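Local coordinates for macrophomate synthase intermolecular Diels-Alderase (Macrophoma commelinae, PDB 1IZC), which belongs to the HpcH/HpaI aldolase/citrate lyase family of TIM-barrel enzymes and carries a magnesium ion and pyruvic acid in its pocket, at residues Met75-Arg78 / Leu79-His82; Ser6-Pro9 / Glu10-Ala13. The protein carries 1 engineered substitution. All blocks are in the same frame, centred on the assembly; numbering follows the deposited sequence.

How the interactions relate
Both interactions are local, each joining residues a few positions apart, but they sit in very different surroundings. Interaction 1 starts helix 78-91 of the barrel; it is partly buried, with one side against the barrel strands and helix 107-116 and another against neighbouring subunits. Interaction 2 is a surface turn in the N-terminal arm ahead of helix 28-37, some 33 Å away between centres. Main-chain hydrogen bonds hold both, running from i to i+4 in the helix and from i to i+3 in the 3-10 turn. Their side chains differ: apolar packing and polar groups turned to other subunits in 75-82, a histidine ring in CH-pi contact with a proline CA in 6-13.

Interaction 1: residues Met75-Arg78 / Leu79-His82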
loop_
_atom_site.group_PDB
_atom_site.type_symbol
_atom_site.label_atom_id
_atom_site.label_comp_id
_atom_site.label_asym_id
_atom_site.label_seq_id
_atom_site.Cartn_x
_atom_site.Cartn_y
_atom_site.Cartn_z
ATOM N N MET A 75 4.602 13.932 -0.247
ATOM C CA MET A 75 4.229 12.848 0.651
ATOM C C MET A 75 4.677 11.446 0.229
ATOM O O MET A 75 3.898 10.500 0.266
ATOM C CB MET A 75 2.710 12.871 0.847
ATOM C CG MET A 75 2.169 14.169 1.424
ATOM S SD MET A 75 2.801 14.478 3.101
ATOM C CE MET A 75 3.974 15.760 2.766
ATOM N N PHE A 76 5.939 11.303 -0.157
ATOM C CA PHE A 76 6.444 10.000 -0.562
ATOM C C PHE A 76 6.874 9.149 0.633
ATOM O O PHE A 76 7.643 9.616 1.476
ATOM C CB PHE A 76 7.686 10.139 -1.461
ATOM C CG PHE A 76 7.433 10.817 -2.774
ATOM C CD1 PHE A 76 7.436 12.206 -2.875
ATOM C CD2 PHE A 76 7.199 10.057 -3.916
ATOM C CE1 PHE A 76 7.207 12.835 -4.105
ATOM C CE2 PHE A 76 6.969 10.665 -5.146
ATOM C CZ PHE A 76 6.971 12.058 -5.246
ATOM N N ASN A 77 6.379 7.914 0.704
ATOM C CA ASN A 77 6.829 6.983 1.740
ATOM C C ASN A 77 8.206 6.520 1.261
ATOM O O ASN A 77 8.580 6.744 0.110
ATOM C CB ASN A 77 5.922 5.755 1.843
ATOM C CG ASN A 77 4.588 6.063 2.482
ATOM O OD1 ASN A 77 4.464 7.014 3.254
ATOM N ND2 ASN A 77 3.581 5.237 2.182
ATOM N N ARG A 78 8.939 5.837 2.128
ATOM C CA ARG A 78 10.269 5.380 1.783
ATOM C C ARG A 78 10.333 4.468 0.559
ATOM O O ARG A 78 11.077 4.742 -0.383
ATOM C CB ARG A 78 10.895 4.667 2.977
ATOM C CG ARG A 78 12.369 4.327 2.745
ATOM C CD ARG A 78 12.972 3.663 3.965
ATOM N NE ARG A 78 14.413 3.471 3.804
ATOM C CZ ARG A 78 15.193 2.936 4.738
ATOM N NH1 ARG A 78 14.664 2.534 5.886
ATOM N NH2 ARG A 78 16.507 2.836 4.537
ATOM N N LEU A 79 9.561 3.387 0.573
ATOM C CA LEU A 79 9.592 2.454 -0.542
ATOM C C LEU A 79 9.084 3.114 -1.816
ATOM O O LEU A 79 9.630 2.883 -2.898
ATOM C CB LEU A 79 8.771 1.199 -0.215
ATOM C CG LEU A 79 8.728 0.133 -1.325
ATOM C CD1 LEU A 79 10.134 -0.248 -1.742
ATOM C CD2 LEU A 79 7.969 -1.094 -0.812
ATOM N N GLU A 80 8.049 3.937 -1.687
ATOM C CA GLU A 80 7.487 4.628 -2.845
ATOM C C GLU A 80 8.479 5.625 -3.460
ATOM O O GLU A 80 8.490 5.812 -4.675
ATOM C CB GLU A 80 6.176 5.315 -2.454
ATOM C CG GLU A 80 4.954 4.355 -2.331
ATOM C CD GLU A 80 5.068 3.273 -1.240
ATOM O OE1 GLU A 80 5.764 3.470 -0.226
ATOM O OE2 GLU A 80 4.423 2.209 -1.392
ATOM N N LEU A 81 9.306 6.259 -2.625
ATOM C CA LEU A 81 10.337 7.188 -3.110
ATOM C C LEU A 81 11.337 6.372 -3.937
ATOM O O LEU A 81 11.731 6.753 -5.043
ATOM C CB LEU A 81 11.073 7.841 -1.935
ATOM C CG LEU A 81 12.334 8.641 -2.303
ATOM C CD1 LEU A 81 11.990 9.755 -3.320
ATOM C CD2 LEU A 81 12.921 9.255 -1.030
ATOM N N HIS A 82 11.770 5.258 -3.365
ATOM C CA HIS A 82 12.696 4.342 -4.033
ATOM C C HIS A 82 12.110 3.916 -5.383
ATOM O O HIS A 82 12.800 3.947 -6.403
ATOM C CB HIS A 82 12.935 3.129 -3.112
ATOM C CG HIS A 82 13.543 1.926 -3.781
ATOM N ND1 HIS A 82 12.782 0.957 -4.398
ATOM C CD2 HIS A 82 14.827 1.488 -3.839
ATOM C CE1 HIS A 82 13.565 -0.029 -4.803
ATOM N NE2 HIS A 82 14.811 0.267 -4.474
#
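N77 and L81 are joined by the first hydrogen bond of helix 78-91, which follows strand 66-70 in the TIM barrel, with N77 at the N-cap. L81 N reaches N77 O at 2.9 Å, and one residue on H82 N reaches R78 O at 3.1 Å. The second bond is the straighter, with 170° at its hydrogen against 148° in the first. Both are i to i+4 bonds, as in an alpha helix.

The apolar contact lies on the barrel side. F76 CB approaches L81 CB to 4.1 Å, while the phenyl ring goes on to meet H48 edge-to-face and to touch I69. L81, its CG anti to the backbone N (chi1 170°), also reaches I69 and V71 as well as T112 of helix 107-116. Together they seat the first turn of the helix against strand 66-70 and the neighbouring helix.

The polar side chains serve the assembly. N77 and E80 run side by side in the same direction, their amide and carboxylate planes nearly perpendicular, and E80 OE1 lies 3.1 Å from N77 CB. The N77 side chain makes no cap for its own helix; its OD1 accepts from L79 N of a neighbouring subunit and its ND2 donates to E80 OE1 of that same subunit. A different neighbour supplies the reciprocal bonds, its N77 binding L79 N and E80 OE1 here; this chain therefore makes the N77 contacts with one neighbour and receives them from another. R78 is extended from CG to NE, which carries its guanidinium group to that second neighbour, where R78 NH1 donates to V71 O of the neighbouring subunit.

Interaction 2: residues Ser6-Pro9 / Glu10-Ala13; sequences SEQP and ELHA
The H12 imidazole lies flat against P9 in a 3-10 turn of the N-terminal arm, well before helix 28-37. P9 CA sits over the centre of one ring face, 3.5 Å from the centroid and only 8° off the ring normal, a CH-pi contact. At the ring edge, CE1 comes within 3.6 Å of S6 O. Outside the turn NE2 is hydrogen-bonded to Y5 O, which helps to fix the rotation of the ring.

Q8 and L11 lie alongside each other and point the same way, with L11 CD1 3.4 Å from Q8 OE1. The Q8 chain is extended beyond CG (chi2 -166°), and its NE2 donates to K3 O of its own chain and to L163 O of a neighbouring subunit, whose L163 also packs on L11. E10, bent at chi2, folds back alongside P9 and brings its OE1 to 2.9 Å from Q8 C, a close approach against the Q8-P9 peptide and not a hydrogen bond.

Two i to i+3 main-chain bonds close the turn. L11 N donates to Q8 O at 2.9 Å; H12 N donates to P9 O at 3.0 Å.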
loop_
_atom_site.group_PDB
_atom_site.type_symbol
_atom_site.label_atom_id
_atom_site.label_comp_id
_atom_site.label_asym_id
_atom_site.label_seq_id
_atom_site.Cartn_x
_atom_site.Cartn_y
_atom_site.Cartn_z
ATOM N N SER A 6 16.579 -3.832 -32.369
ATOM C CA SER A 6 17.994 -3.590 -32.615
ATOM C C SER A 6 18.260 -3.140 -34.046
ATOM O O SER A 6 19.237 -2.440 -34.300
ATOM C CB SER A 6 18.821 -4.843 -32.300
ATOM O OG SER A 6 18.467 -5.932 -33.139
ATOM N N GLU A 7 17.382 -3.529 -34.969
ATOM C CA GLU A 7 17.528 -3.164 -36.378
ATOM C C GLU A 7 16.818 -1.859 -36.720
ATOM O O GLU A 7 16.741 -1.481 -37.889
ATOM C CB GLU A 7 16.973 -4.268 -37.284
ATOM C CG GLU A 7 17.575 -5.644 -37.071
ATOM C CD GLU A 7 16.958 -6.683 -37.995
ATOM O OE1 GLU A 7 17.449 -6.838 -39.137
ATOM O OE2 GLU A 7 15.968 -7.335 -37.590
ATOM N N GLN A 8 16.288 -1.174 -35.711
ATOM C CA GLN A 8 15.597 0.091 -35.933
ATOM C C GLN A 8 16.192 1.177 -35.036
ATOM O O GLN A 8 15.566 1.619 -34.074
ATOM C CB GLN A 8 14.092 -0.059 -35.661
ATOM C CG GLN A 8 13.365 -0.970 -36.648
ATOM C CD GLN A 8 11.854 -0.833 -36.566
ATOM O OE1 GLN A 8 11.309 0.265 -36.694
ATOM N NE2 GLN A 8 11.166 -1.949 -36.359
ATOM N N PRO A 9 17.415 1.634 -35.360
ATOM C CA PRO A 9 18.149 2.668 -34.612
ATOM C C PRO A 9 17.359 3.930 -34.285
ATOM O O PRO A 9 17.595 4.579 -33.262
ATOM C CB PRO A 9 19.345 2.972 -35.519
ATOM C CG PRO A 9 19.555 1.680 -36.262
ATOM C CD PRO A 9 18.147 1.241 -36.579
ATOM N N GLU A 10 16.429 4.290 -35.157
ATOM C CA GLU A 10 15.631 5.484 -34.941
ATOM C C GLU A 10 14.782 5.372 -33.673
ATOM O O GLU A 10 14.378 6.381 -33.101
ATOM C CB GLU A 10 14.726 5.734 -36.148
ATOM C CG GLU A 10 15.357 5.348 -37.486
ATOM C CD GLU A 10 15.004 3.920 -37.919
ATOM O OE1 GLU A 10 15.407 2.948 -37.245
ATOM O OE2 GLU A 10 14.311 3.773 -38.947
ATOM N N LEU A 11 14.526 4.144 -33.233
ATOM C CA LEU A 11 13.719 3.913 -32.036
ATOM C C LEU A 11 14.554 3.856 -30.762
ATOM O O LEU A 11 14.010 3.867 -29.655
ATOM C CB LEU A 11 12.962 2.590 -32.158
ATOM C CG LEU A 11 11.974 2.474 -33.318
ATOM C CD1 LEU A 11 11.372 1.075 -33.342
ATOM C CD2 LEU A 11 10.890 3.518 -33.157
ATOM N N HIS A 12 15.874 3.796 -30.908
ATOM C CA HIS A 12 16.731 3.680 -29.738
ATOM C C HIS A 12 16.754 4.913 -28.859
ATOM O O HIS A 12 16.659 6.041 -29.338
ATOM C CB HIS A 12 18.147 3.299 -30.170
ATOM C CG HIS A 12 18.208 1.998 -30.904
ATOM N ND1 HIS A 12 19.374 1.493 -31.437
ATOM C CD2 HIS A 12 17.242 1.092 -31.186
ATOM C CE1 HIS A 12 19.123 0.332 -32.018
ATOM N NE2 HIS A 12 17.836 0.066 -31.879
ATOM N N ALA A 13 16.878 4.691 -27.557
ATOM C CA ALA A 13 16.899 5.798 -26.616
ATOM C C ALA A 13 18.202 6.584 -26.655
ATOM O O ALA A 13 19.284 6.022 -26.788
ATOM C CB ALA A 13 16.647 5.281 -25.191
#